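Lactamase_B domain-containing protein (Bacillus lehensis G1, PDB 7EV5) binds two zinc ions and probably acts as a hydrolase of dual activity, resembling both B3 metallo-beta-lactamases and glyoxalase II. Local coordinates at residues A[26-31]-A[57-62]; A[45-50]-A[68-73]; A[51-56]-A[136-141]; A[129-134]-A[160-165]; A[148-153]-A[189-194]. All blocks are in the same frame, centred on the assembly; numbering follows the deposited sequence.

Contact 1 of 5, residues A[26-31]-A[57-62]; sequences IFDPGG and FDHIGA. With ZN (zinc ion), chain C.
The imidazole of His59 lies alongside the carboxylate of Asp28, both side chains pointing the same way while their planes stand 85° apart. His59 ND1 donates to Asp28 OD2 at 2.8 Å. The oxygen sits near the ring plane, but the N-H arrives from above the carboxylate plane, 57° out of it. Asp28 OD2 is also hydrogen-bonded to Thr53 OG1, so two groups grip the same oxygen. His59 CG stands anti to its carbonyl carbon (chi1 -61°), which carries the far edge of the ring to the metal, with NE2 2.1 Å from the zinc ion. Held at both nitrogens, the imidazole has its rotation fixed, and the nearby carboxylate would be expected to polarise it. Asp58 reaches the same zinc from the preceding position through OD2, 2.3 Å away, an oxygen also hydrogen-bonded to Thr12 OG1. Its other oxygen, OD1, accepts a hydrogen bond from a zinc-bound water. Beyond the side chains the backbones close up. Ala62 N donates to Pro29 O at 2.9 Å, Gly61 N makes a weak bond to Gly30 O, and Gly30 CA comes within 3.2 Å of Asp58 O in a CA-H...O contact. A second water bridges Gly30 O and Phe57 O, while Pro29 CB packs on Ala62 CB at 3.9 Å. Asp58 and His59 are the last two members of the H-x-H-x-D-H zinc-binding motif of the metallo-beta-lactamase superfamily, here met by the loop after strand 23-27, whose Asp28 hydrogen-bonds to His59.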
# COMPACT_ATOMS: atom_id res chain seq x y z
N ILE A 26 0.44 -7.62 6.34
CA ILE A 26 0.60 -7.71 4.89
C ILE A 26 0.08 -6.42 4.28
O ILE A 26 -1.03 -6.00 4.60
CB ILE A 26 -0.17 -8.91 4.32
CG1 ILE A 26 0.33 -10.23 4.94
CG2 ILE A 26 -0.05 -8.92 2.80
CD1 ILE A 26 -0.53 -11.44 4.57
N PHE A 27 0.88 -5.80 3.39
CA PHE A 27 0.45 -4.63 2.64
C PHE A 27 0.35 -4.98 1.17
O PHE A 27 1.27 -5.60 0.61
CB PHE A 27 1.47 -3.49 2.78
CG PHE A 27 1.62 -3.00 4.18
CD1 PHE A 27 0.89 -1.92 4.63
CD2 PHE A 27 2.47 -3.64 5.06
CE1 PHE A 27 1.02 -1.47 5.93
CE2 PHE A 27 2.60 -3.20 6.37
CZ PHE A 27 1.88 -2.12 6.80
N ASP A 28 -0.75 -4.57 0.54
CA ASP A 28 -0.89 -4.59 -0.91
C ASP A 28 -0.51 -5.90 -1.59
O ASP A 28 0.40 -5.93 -2.43
CB ASP A 28 -0.11 -3.43 -1.54
CG ASP A 28 -0.64 -2.07 -1.15
OD1 ASP A 28 -1.59 -1.97 -0.35
OD2 ASP A 28 -0.09 -1.06 -1.66
N PRO A 29 -1.18 -7.01 -1.26
CA PRO A 29 -0.94 -8.27 -1.97
C PRO A 29 -1.59 -8.26 -3.35
O PRO A 29 -2.79 -8.52 -3.49
CB PRO A 29 -1.59 -9.31 -1.04
CG PRO A 29 -2.72 -8.58 -0.39
CD PRO A 29 -2.30 -7.11 -0.30
N GLY A 30 -0.79 -7.93 -4.37
CA GLY A 30 -1.34 -7.50 -5.64
C GLY A 30 -1.51 -8.56 -6.71
O GLY A 30 -2.29 -8.38 -7.64
N GLY A 31 -0.77 -9.66 -6.58
CA GLY A 31 -0.79 -10.71 -7.58
C GLY A 31 -0.01 -11.89 -7.05
O GLY A 31 0.45 -11.88 -5.90
N PHE A 57 -6.09 -2.26 -9.10
CA PHE A 57 -6.05 -3.71 -9.34
C PHE A 57 -4.69 -4.32 -9.02
O PHE A 57 -4.61 -5.47 -8.57
CB PHE A 57 -6.44 -4.00 -10.79
CG PHE A 57 -5.37 -3.63 -11.79
CD1 PHE A 57 -4.46 -4.58 -12.26
CD2 PHE A 57 -5.27 -2.32 -12.25
CE1 PHE A 57 -3.48 -4.23 -13.17
CE2 PHE A 57 -4.28 -1.96 -13.16
CZ PHE A 57 -3.38 -2.92 -13.62
N ASP A 58 -3.60 -3.60 -9.29
CA ASP A 58 -2.27 -4.16 -9.12
C ASP A 58 -1.86 -4.28 -7.66
O ASP A 58 -0.81 -4.85 -7.37
CB ASP A 58 -1.23 -3.35 -9.93
CG ASP A 58 -1.17 -1.88 -9.52
OD1 ASP A 58 -2.22 -1.21 -9.59
OD2 ASP A 58 -0.05 -1.43 -9.16
N HIS A 59 -2.69 -3.78 -6.74
CA HIS A 59 -2.44 -3.90 -5.32
C HIS A 59 -3.37 -4.88 -4.62
O HIS A 59 -3.21 -5.11 -3.42
CB HIS A 59 -2.52 -2.51 -4.65
CG HIS A 59 -1.50 -1.56 -5.17
ND1 HIS A 59 -0.42 -1.12 -4.44
CD2 HIS A 59 -1.37 -1.01 -6.40
CE1 HIS A 59 0.33 -0.33 -5.19
NE2 HIS A 59 -0.22 -0.26 -6.40
N ILE A 60 -4.33 -5.48 -5.34
CA ILE A 60 -5.41 -6.23 -4.71
C ILE A 60 -5.62 -7.62 -5.29
O ILE A 60 -6.49 -8.36 -4.81
CB ILE A 60 -6.75 -5.47 -4.72
CG1 ILE A 60 -7.27 -5.39 -6.16
CG2 ILE A 60 -6.59 -4.10 -4.06
CD1 ILE A 60 -8.69 -4.89 -6.28
N GLY A 61 -4.86 -8.02 -6.31
CA GLY A 61 -5.17 -9.25 -7.02
C GLY A 61 -5.06 -10.51 -6.18
O GLY A 61 -5.71 -11.51 -6.47
N ALA A 62 -4.24 -10.47 -5.13
CA ALA A 62 -4.07 -11.61 -4.23
C ALA A 62 -4.88 -11.49 -2.94
O ALA A 62 -4.75 -12.35 -2.06
CB ALA A 62 -2.59 -11.82 -3.92
ZN ZN C . 0.42 0.63 -8.14
O HOH W 1 -3.55 -7.80 -9.87
O HOH W 2 -1.28 1.33 -8.92

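Contact 2 of 5, residues A[45-50]-A[68-73]; sequences LTPLAI and DTFSIP
Ile72 meets strand 46-51 with both of its branches, one on the backbone and the other on the side chains of Pro47 and Ile50. CG2, anti to the carbonyl carbon, lies 3.3 Å from Pro47 O. CG1 is turned in between the backbone N and the carbonyl carbon (chi1 53°) and takes CD1 to Ile50 CG1 at 3.7 Å and Pro47 CB at 4.0 Å; the Ile50 and Ile72 side chains cross at about a right angle. Pro47 is shared, for its CG presses on one face of the Phe70 ring, 3.5 Å from the centroid and 18° off the normal, a CH-pi contact. Thr69 CG2 takes the opposite face of that ring. These residues join the first strand of a beta-alpha-beta unit, strand 46-51, helix 63-70 and strand 74-77, to the exit of its helix, where Ser71 leaves helical geometry with a positive phi. Pro73 leads into the last strand. Its CD rests 3.3 Å from Leu48 O, and its CG meets Ala49 CB at 4.0 Å. The carbonyl of Pro73 starts the parallel pairing, accepting from Ile50 N over 2.8 Å in a nearly straight bond. A water donates to both Pro47 O and Phe70 O, spanning the strand and the helix end.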
# COMPACT_ATOMS: atom_id res chain seq x y z
N LEU A 45 5.20 -17.57 9.47
CA LEU A 45 4.66 -16.29 9.90
C LEU A 45 3.15 -16.37 9.98
O LEU A 45 2.50 -16.98 9.13
CB LEU A 45 5.07 -15.19 8.91
CG LEU A 45 6.55 -14.78 8.94
CD1 LEU A 45 6.95 -13.94 7.72
CD2 LEU A 45 6.89 -14.03 10.23
N THR A 46 2.58 -15.73 11.01
CA THR A 46 1.14 -15.68 11.19
C THR A 46 0.65 -14.28 10.85
O THR A 46 0.81 -13.36 11.66
CB THR A 46 0.78 -16.04 12.63
OG1 THR A 46 1.15 -17.40 12.88
CG2 THR A 46 -0.71 -15.88 12.88
N PRO A 47 0.04 -14.06 9.69
CA PRO A 47 -0.45 -12.72 9.37
C PRO A 47 -1.68 -12.38 10.19
O PRO A 47 -2.48 -13.25 10.54
CB PRO A 47 -0.78 -12.79 7.88
CG PRO A 47 -0.93 -14.22 7.57
CD PRO A 47 -0.12 -15.00 8.57
N LEU A 48 -1.79 -11.09 10.52
CA LEU A 48 -2.87 -10.55 11.34
C LEU A 48 -3.87 -9.71 10.56
O LEU A 48 -5.03 -9.61 11.00
CB LEU A 48 -2.30 -9.68 12.47
CG LEU A 48 -1.28 -10.34 13.39
CD1 LEU A 48 -0.69 -9.32 14.36
CD2 LEU A 48 -1.92 -11.50 14.14
N ALA A 49 -3.47 -9.14 9.43
CA ALA A 49 -4.34 -8.23 8.69
C ALA A 49 -3.71 -7.96 7.33
O ALA A 49 -2.50 -8.12 7.15
CB ALA A 49 -4.52 -6.90 9.43
N ILE A 50 -4.55 -7.55 6.38
CA ILE A 50 -4.14 -6.97 5.11
C ILE A 50 -4.46 -5.48 5.18
O ILE A 50 -5.63 -5.11 5.39
CB ILE A 50 -4.88 -7.61 3.93
CG1 ILE A 50 -4.52 -9.09 3.83
CG2 ILE A 50 -4.56 -6.86 2.63
CD1 ILE A 50 -5.48 -9.87 2.98
N ASP A 68 -8.70 -15.44 2.42
CA ASP A 68 -9.35 -16.74 2.63
C ASP A 68 -8.42 -17.72 3.33
O ASP A 68 -8.84 -18.45 4.24
CB ASP A 68 -9.81 -17.32 1.30
CG ASP A 68 -11.00 -16.58 0.69
OD1 ASP A 68 -11.64 -15.76 1.39
OD2 ASP A 68 -11.31 -16.83 -0.50
N THR A 69 -7.15 -17.75 2.92
CA THR A 69 -6.20 -18.71 3.49
C THR A 69 -5.97 -18.47 4.97
O THR A 69 -5.90 -19.42 5.76
CB THR A 69 -4.87 -18.62 2.74
OG1 THR A 69 -5.06 -19.03 1.38
CG2 THR A 69 -3.81 -19.51 3.39
N PHE A 70 -5.83 -17.20 5.38
CA PHE A 70 -5.41 -16.87 6.73
C PHE A 70 -6.53 -16.35 7.62
O PHE A 70 -6.29 -16.15 8.82
CB PHE A 70 -4.25 -15.86 6.71
CG PHE A 70 -3.00 -16.39 6.09
CD1 PHE A 70 -2.21 -17.32 6.76
CD2 PHE A 70 -2.60 -15.96 4.83
CE1 PHE A 70 -1.05 -17.80 6.18
CE2 PHE A 70 -1.45 -16.45 4.25
CZ PHE A 70 -0.67 -17.37 4.92
N SER A 71 -7.73 -16.15 7.09
CA SER A 71 -8.87 -15.63 7.85
C SER A 71 -8.52 -14.34 8.57
O SER A 71 -8.59 -14.22 9.79
CB SER A 71 -9.43 -16.67 8.82
OG SER A 71 -9.79 -17.85 8.13
N ILE A 72 -8.10 -13.35 7.78
CA ILE A 72 -7.66 -12.07 8.32
C ILE A 72 -8.45 -10.92 7.72
O ILE A 72 -8.96 -11.02 6.59
CB ILE A 72 -6.15 -11.88 8.12
CG1 ILE A 72 -5.76 -12.08 6.66
CG2 ILE A 72 -5.39 -12.84 9.04
CD1 ILE A 72 -4.32 -11.81 6.40
N PRO A 73 -8.56 -9.81 8.44
CA PRO A 73 -9.31 -8.65 7.94
C PRO A 73 -8.54 -7.89 6.87
O PRO A 73 -7.31 -7.93 6.80
CB PRO A 73 -9.46 -7.79 9.19
CG PRO A 73 -8.29 -8.16 10.05
CD PRO A 73 -8.14 -9.64 9.84
O HOH W 3 -3.36 -15.94 10.10

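Contact 3 of 5, residues A[51-56]-A[136-141]; sequences LLTHAH and VSYYYQ. With ZN (zinc ion), chain B.
Tyr138 lays one ring face against Leu51 and turns its edge to Leu52 and Thr53, so that three consecutive residues meet its face and its edge. Leu51 CD1 stands over the face, 4.1 Å from the Tyr138 centroid and 22° off its normal, a CH-pi contact; Leu51 CB comes in further along, 3.8 Å from Tyr138 CZ. At the far end of the ring Tyr138 OH donates to Leu52 O over 2.8 Å, meeting the carbonyl from above its plane. Thr53 CG2 approaches Tyr138 CE2 more loosely, at 4.2 Å. Beside the ring, Val136 N gives Thr53 O a bond of 2.9 Å in the carbonyl plane, with an N-H...O angle of 161°, pinning the start of the strand to the metal-binding loop. The other branch of Thr53 serves the zinc site. With chi1 at 65°, OG1 lies between backbone N and carbonyl carbon, where it accepts from His54 ND1 at 3.0 Å, practically in the imidazole plane, and is also hydrogen-bonded to Asp28 OD2. This second-shell bond sets the rotation of the His54 ring, whose NE2 binds zinc at 2.1 Å together with His56 ND1, a water and His131. Residues 51-56 run from the end of strand 46-51 in one six-stranded sheet toward helix 63-70, while strand 136-140 lies in the other, flanked by strands 121-127 and 145-149; Tyr138 thus spans the interior between the two sheets, with Phe123 of strand 121-127 also against Leu51.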
# COMPACT_ATOMS: atom_id res chain seq x y z
N LEU A 51 -3.45 -4.64 5.00
CA LEU A 51 -3.63 -3.19 4.94
C LEU A 51 -3.40 -2.75 3.51
O LEU A 51 -2.34 -3.03 2.93
CB LEU A 51 -2.64 -2.49 5.87
CG LEU A 51 -2.70 -2.81 7.37
CD1 LEU A 51 -1.82 -1.85 8.16
CD2 LEU A 51 -4.13 -2.82 7.90
N LEU A 52 -4.38 -2.09 2.92
CA LEU A 52 -4.27 -1.64 1.55
C LEU A 52 -3.97 -0.16 1.51
O LEU A 52 -4.70 0.65 2.11
CB LEU A 52 -5.57 -1.91 0.79
CG LEU A 52 -5.94 -3.38 0.62
CD1 LEU A 52 -7.26 -3.48 -0.11
CD2 LEU A 52 -4.84 -4.17 -0.12
N THR A 53 -2.90 0.21 0.81
CA THR A 53 -2.67 1.63 0.58
C THR A 53 -3.74 2.22 -0.31
O THR A 53 -4.13 3.39 -0.14
CB THR A 53 -1.28 1.88 -0.02
OG1 THR A 53 -1.20 1.31 -1.34
CG2 THR A 53 -0.19 1.31 0.86
N HIS A 54 -4.22 1.44 -1.27
CA HIS A 54 -5.28 1.83 -2.19
C HIS A 54 -5.74 0.57 -2.93
O HIS A 54 -5.15 -0.50 -2.78
CB HIS A 54 -4.89 2.99 -3.13
CG HIS A 54 -3.81 2.68 -4.14
ND1 HIS A 54 -2.55 2.23 -3.80
CD2 HIS A 54 -3.78 2.87 -5.48
CE1 HIS A 54 -1.81 2.13 -4.89
NE2 HIS A 54 -2.54 2.49 -5.93
N ALA A 55 -6.79 0.73 -3.73
CA ALA A 55 -7.48 -0.42 -4.30
C ALA A 55 -7.32 -0.54 -5.81
O ALA A 55 -8.14 -1.20 -6.46
CB ALA A 55 -8.95 -0.45 -3.89
N HIS A 56 -6.28 0.06 -6.38
CA HIS A 56 -5.98 -0.25 -7.77
C HIS A 56 -5.72 -1.74 -7.92
O HIS A 56 -5.21 -2.41 -7.01
CB HIS A 56 -4.74 0.53 -8.24
CG HIS A 56 -5.04 1.93 -8.65
ND1 HIS A 56 -4.10 2.93 -8.59
CD2 HIS A 56 -6.16 2.50 -9.14
CE1 HIS A 56 -4.63 4.06 -9.03
NE2 HIS A 56 -5.88 3.82 -9.37
N VAL A 136 -3.88 5.90 1.25
CA VAL A 136 -3.40 6.17 2.59
C VAL A 136 -1.98 5.65 2.71
O VAL A 136 -1.52 4.79 1.95
CB VAL A 136 -4.28 5.57 3.71
CG1 VAL A 136 -5.70 6.13 3.64
CG2 VAL A 136 -4.28 4.07 3.65
N SER A 137 -1.25 6.25 3.65
CA SER A 137 0.12 5.86 3.98
C SER A 137 0.20 5.45 5.44
O SER A 137 -0.31 6.15 6.32
CB SER A 137 1.08 7.01 3.70
OG SER A 137 1.03 7.36 2.33
N TYR A 138 0.85 4.32 5.69
CA TYR A 138 0.94 3.75 7.03
C TYR A 138 2.38 3.92 7.53
O TYR A 138 3.30 3.32 6.98
CB TYR A 138 0.60 2.27 7.00
CG TYR A 138 -0.77 1.92 6.42
CD1 TYR A 138 -1.89 1.89 7.22
CD2 TYR A 138 -0.92 1.59 5.07
CE1 TYR A 138 -3.13 1.55 6.72
CE2 TYR A 138 -2.15 1.23 4.56
CZ TYR A 138 -3.26 1.22 5.39
OH TYR A 138 -4.49 0.87 4.91
N TYR A 139 2.56 4.75 8.55
CA TYR A 139 3.88 5.02 9.11
C TYR A 139 4.10 4.14 10.33
O TYR A 139 3.33 4.20 11.30
CB TYR A 139 3.99 6.49 9.48
CG TYR A 139 5.27 6.89 10.19
CD1 TYR A 139 6.51 6.61 9.64
CD2 TYR A 139 5.22 7.58 11.39
CE1 TYR A 139 7.68 6.99 10.29
CE2 TYR A 139 6.38 7.97 12.04
CZ TYR A 139 7.61 7.67 11.48
OH TYR A 139 8.76 8.05 12.13
N TYR A 140 5.15 3.31 10.28
CA TYR A 140 5.53 2.42 11.38
C TYR A 140 6.76 3.03 12.04
O TYR A 140 7.89 2.87 11.56
CB TYR A 140 5.86 1.05 10.80
CG TYR A 140 6.15 -0.03 11.80
CD1 TYR A 140 5.23 -0.37 12.79
CD2 TYR A 140 7.36 -0.74 11.75
CE1 TYR A 140 5.50 -1.39 13.69
CE2 TYR A 140 7.63 -1.75 12.66
CZ TYR A 140 6.70 -2.07 13.62
OH TYR A 140 6.95 -3.08 14.53
N GLN A 141 6.56 3.73 13.17
CA GLN A 141 7.66 4.47 13.78
C GLN A 141 8.74 3.54 14.31
O GLN A 141 9.94 3.85 14.22
CB GLN A 141 7.13 5.40 14.87
CG GLN A 141 8.21 6.27 15.50
CD GLN A 141 7.68 7.58 16.04
OE1 GLN A 141 6.47 7.80 16.10
NE2 GLN A 141 8.59 8.47 16.43
ZN ZN B . -2.09 2.78 -7.93
O HOH W 2 -1.28 1.33 -8.92

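Contact 4 of 5, residues A[129-134]-A[160-165]; sequences PGHSPG and TDLRGG. With ZN (zinc ion), chain B.
The loop carrying the third histidine of a metallo-beta-lactamase zinc site rests here on residues 160-165, with Gly130 and His131 facing Thr160, Leu162 and Gly165. No direct hydrogen bond joins the two segments. Gly130 O is approached by Gly165 CA at 3.3 Å, a CA-H...O contact, and by the methyl CG2 of Thr160 at 3.6 Å. The His131 ring is directed to the metal: its CG is trans to the peptide nitrogen (chi1 169°), and NE2 reaches the zinc ion at 2.1 Å, joining His54 and His56. ND1, on the other side of the ring, is hydrogen-bonded to Arg159 O, so metal and carbonyl between them fix the ring's rotation. Leu162 CD1 lies obliquely beside it, 4.3 Å from His131 CE1, and also packs against His56. Leu162 opens a type II beta turn that ends at Gly165, with Gly164 at positive phi inside it. Two carbonyls of this turn, those of Arg163 and Gly164, are linked to the histidine loop by single waters, while Leu162 O is used by Gly165 N. His131 O accepts from two waters: one also donates to Arg163 O, the water oxygen 2.7 Å from that carbonyl oxygen, and the other accepts from Leu162 N. A third water takes the N-H of Gly130 and donates to Gly164 O at 2.8 Å. Farther along, Pro133 CD leans on Arg163 O at 3.8 Å, and the hydroxyl of Ser132 is hydrogen-bonded to Glu80. Helix 167-178 begins just beyond, touching Pro129 through Leu169 and Thr160 through Leu170.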
# COMPACT_ATOMS: atom_id res chain seq x y z
N PRO A 129 -4.07 11.40 -0.72
CA PRO A 129 -4.65 11.28 -2.07
C PRO A 129 -3.87 12.02 -3.15
O PRO A 129 -2.90 12.73 -2.87
CB PRO A 129 -6.05 11.89 -1.89
CG PRO A 129 -5.83 12.94 -0.81
CD PRO A 129 -4.91 12.24 0.16
N GLY A 130 -4.31 11.86 -4.39
CA GLY A 130 -3.66 12.47 -5.53
C GLY A 130 -3.44 11.47 -6.64
O GLY A 130 -3.78 11.72 -7.80
N HIS A 131 -2.84 10.32 -6.29
CA HIS A 131 -2.81 9.19 -7.20
C HIS A 131 -4.15 8.45 -7.20
O HIS A 131 -4.60 7.97 -8.25
CB HIS A 131 -1.64 8.27 -6.82
CG HIS A 131 -1.64 6.93 -7.50
ND1 HIS A 131 -1.19 6.74 -8.79
CD2 HIS A 131 -2.02 5.72 -7.05
CE1 HIS A 131 -1.29 5.46 -9.10
NE2 HIS A 131 -1.80 4.81 -8.06
N SER A 132 -4.81 8.37 -6.05
CA SER A 132 -6.15 7.82 -5.96
C SER A 132 -6.82 8.43 -4.74
O SER A 132 -6.12 8.86 -3.81
CB SER A 132 -6.14 6.28 -5.88
OG SER A 132 -5.69 5.81 -4.62
N PRO A 133 -8.15 8.51 -4.71
CA PRO A 133 -8.82 9.29 -3.66
C PRO A 133 -8.79 8.65 -2.29
O PRO A 133 -8.93 9.36 -1.29
CB PRO A 133 -10.27 9.42 -4.18
CG PRO A 133 -10.44 8.25 -5.11
CD PRO A 133 -9.09 8.07 -5.76
N GLY A 134 -8.62 7.33 -2.22
CA GLY A 134 -8.55 6.65 -0.95
C GLY A 134 -7.15 6.18 -0.60
O GLY A 134 -6.97 5.30 0.24
N THR A 160 -0.96 10.65 -11.95
CA THR A 160 -2.17 11.35 -11.55
C THR A 160 -3.21 11.38 -12.67
O THR A 160 -4.13 12.20 -12.63
CB THR A 160 -1.84 12.76 -11.06
OG1 THR A 160 -1.09 13.45 -12.06
CG2 THR A 160 -1.01 12.67 -9.81
N ASP A 161 -3.10 10.46 -13.63
CA ASP A 161 -3.97 10.40 -14.79
C ASP A 161 -5.05 9.32 -14.69
O ASP A 161 -5.77 9.10 -15.66
CB ASP A 161 -3.14 10.18 -16.06
CG ASP A 161 -2.26 8.93 -15.99
OD1 ASP A 161 -1.95 8.46 -14.88
OD2 ASP A 161 -1.87 8.41 -17.06
N LEU A 162 -5.18 8.65 -13.54
CA LEU A 162 -6.17 7.60 -13.38
C LEU A 162 -7.44 8.14 -12.70
O LEU A 162 -7.61 9.35 -12.52
CB LEU A 162 -5.55 6.38 -12.68
CG LEU A 162 -4.25 5.85 -13.28
CD1 LEU A 162 -3.71 4.64 -12.51
CD2 LEU A 162 -4.43 5.51 -14.76
N ARG A 163 -8.36 7.24 -12.33
CA ARG A 163 -9.64 7.65 -11.77
C ARG A 163 -9.44 8.48 -10.50
O ARG A 163 -8.83 8.03 -9.53
CB ARG A 163 -10.49 6.41 -11.47
CG ARG A 163 -11.82 6.72 -10.79
CD ARG A 163 -12.68 5.46 -10.68
NE ARG A 163 -12.88 4.82 -11.98
CZ ARG A 163 -13.85 5.15 -12.83
NH1 ARG A 163 -14.72 6.10 -12.50
NH2 ARG A 163 -13.95 4.54 -14.00
N GLY A 164 -9.96 9.70 -10.52
CA GLY A 164 -9.80 10.57 -9.37
C GLY A 164 -8.41 11.14 -9.19
O GLY A 164 -8.14 11.77 -8.17
N GLY A 165 -7.52 10.95 -10.16
CA GLY A 165 -6.19 11.51 -10.04
C GLY A 165 -6.20 13.03 -10.04
O GLY A 165 -7.02 13.67 -10.70
ZN ZN B . -2.09 2.78 -7.93
O HOH W 4 -6.87 11.49 -5.72
O HOH W 5 -6.71 6.45 -9.32
O HOH W 6 -3.81 8.62 -10.89
O HOH W 2 -1.28 1.33 -8.92

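Contact 5 of 5, residues A[148-153]-A[189-194]. With ZN (zinc ion), chain C.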
# COMPACT_ATOMS: atom_id res chain seq x y z
N SER A 148 3.67 3.75 1.84
CA SER A 148 2.95 4.88 1.26
C SER A 148 2.36 4.60 -0.12
O SER A 148 1.93 5.54 -0.80
CB SER A 148 3.85 6.12 1.22
OG SER A 148 5.15 5.80 0.75
N GLY A 149 2.33 3.35 -0.55
CA GLY A 149 1.69 3.06 -1.83
C GLY A 149 2.33 3.82 -2.98
O GLY A 149 3.55 3.86 -3.13
N ASP A 150 1.48 4.44 -3.81
CA ASP A 150 1.92 4.99 -5.08
C ASP A 150 2.03 6.51 -5.06
O ASP A 150 1.90 7.15 -6.10
CB ASP A 150 1.02 4.52 -6.22
CG ASP A 150 1.16 3.03 -6.52
OD1 ASP A 150 1.92 2.34 -5.80
OD2 ASP A 150 0.47 2.55 -7.45
N VAL A 151 2.30 7.09 -3.89
CA VAL A 151 2.44 8.54 -3.81
C VAL A 151 3.84 8.98 -4.25
O VAL A 151 3.99 9.89 -5.08
CB VAL A 151 2.11 9.00 -2.38
CG1 VAL A 151 2.44 10.46 -2.20
CG2 VAL A 151 0.64 8.75 -2.08
N LEU A 152 4.87 8.35 -3.69
CA LEU A 152 6.25 8.78 -3.83
C LEU A 152 7.10 7.56 -4.12
O LEU A 152 7.06 6.58 -3.37
CB LEU A 152 6.73 9.44 -2.53
CG LEU A 152 8.20 9.87 -2.45
CD1 LEU A 152 8.52 10.92 -3.50
CD2 LEU A 152 8.55 10.35 -1.05
N PHE A 153 7.87 7.61 -5.21
CA PHE A 153 8.77 6.52 -5.55
C PHE A 153 10.19 7.03 -5.50
O PHE A 153 10.45 8.22 -5.36
CB PHE A 153 8.50 6.02 -6.98
CG PHE A 153 7.06 5.63 -7.23
CD1 PHE A 153 6.47 4.59 -6.53
CD2 PHE A 153 6.32 6.29 -8.21
CE1 PHE A 153 5.14 4.22 -6.80
CE2 PHE A 153 5.00 5.93 -8.47
CZ PHE A 153 4.41 4.89 -7.76
N SER A 189 7.35 1.91 -1.17
CA SER A 189 6.34 2.32 -2.13
C SER A 189 5.87 1.15 -2.98
O SER A 189 6.38 0.03 -2.90
CB SER A 189 6.90 3.43 -3.03
OG SER A 189 7.85 2.90 -3.92
N GLY A 190 4.84 1.42 -3.78
CA GLY A 190 4.21 0.37 -4.55
C GLY A 190 5.00 -0.11 -5.75
O GLY A 190 4.69 -1.18 -6.27
N HIS A 191 5.97 0.67 -6.22
CA HIS A 191 6.66 0.30 -7.46
C HIS A 191 8.12 0.72 -7.37
O HIS A 191 8.41 1.85 -7.00
CB HIS A 191 5.98 0.99 -8.66
CG HIS A 191 4.53 0.62 -8.81
ND1 HIS A 191 4.12 -0.48 -9.53
CD2 HIS A 191 3.40 1.18 -8.31
CE1 HIS A 191 2.80 -0.58 -9.47
NE2 HIS A 191 2.34 0.41 -8.73
N GLY A 192 9.03 -0.20 -7.70
CA GLY A 192 10.44 0.13 -7.76
C GLY A 192 11.15 -0.01 -6.43
O GLY A 192 10.60 -0.51 -5.44
N PRO A 193 12.40 0.45 -6.39
CA PRO A 193 13.25 0.23 -5.21
C PRO A 193 12.83 1.03 -3.99
O PRO A 193 12.16 2.06 -4.08
CB PRO A 193 14.64 0.69 -5.68
CG PRO A 193 14.58 0.66 -7.17
CD PRO A 193 13.16 0.97 -7.54
N LEU A 194 13.26 0.54 -2.83
CA LEU A 194 13.14 1.31 -1.60
C LEU A 194 13.96 2.59 -1.70
O LEU A 194 14.94 2.68 -2.44
CB LEU A 194 13.65 0.48 -0.42
CG LEU A 194 12.88 -0.78 -0.05
CD1 LEU A 194 13.65 -1.54 1.01
CD2 LEU A 194 11.48 -0.43 0.45
ZN ZN C . 0.42 0.63 -8.14
O HOH W 2 -1.28 1.33 -8.92
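His191 CB packs against Phe153 CE1 at 3.8 Å, at the base of a ligand of the two-zinc site of this metallo-beta-lactamase-fold protein. One atom on, the ring lies beside the phenyl group, the two side chains pointing the same way with their planes 80° apart. Its CD2 has Phe153 CE1 and Asp150 OD1 as neighbours, the latter 3.1 Å away. CD2 and CE1 of His191 flank NE2, each 3.0 Å from the zinc ion, and NE2 binds it at 2.0 Å. The same ion takes Asp150 OD2 at 2.0 Å, so this carboxylate oxygen and His191 NE2 are neighbours because they share a metal. Asp150 also belongs to the site of the other zinc, alongside His54, His56 and His131, whereas Asp58 and His59 complete this one. Asp150 CG, anti to its carbonyl carbon (chi1 -68°), brings OD1 to 3.3 Å from Gly190 CA. Ser189 adjoins, its CB 3.2 Å from Leu152 O and its OG at the edge of the Phe153 ring. The loops are tied by Gly190 N, which donates to Gly149 O over 2.8 Å from above the carbonyl plane.

From the N terminus, contact 1 closes the span from strand 23-27 to the loop before helix 63-70. Contact 2 opens within that span and closes beyond it, so the two cross, meeting on neighbouring strands 23-27 and 46-51. Contact 3 opens at residues 51-56, crosses both, and reaches strand 136-140, joining the two sheets. Contact 4 opens before contact 3 closes and joins the loop after strand 121-127 to the loop before helix 167-178; contact 5 crosses contact 4 and joins the ends of neighbouring strands 145-149 and 186-189. Contacts 1, 3, 4 and 5 converge on the two zincs and one shared water, while contact 2 lies apart, its centre about 28 Å from that of contact 4.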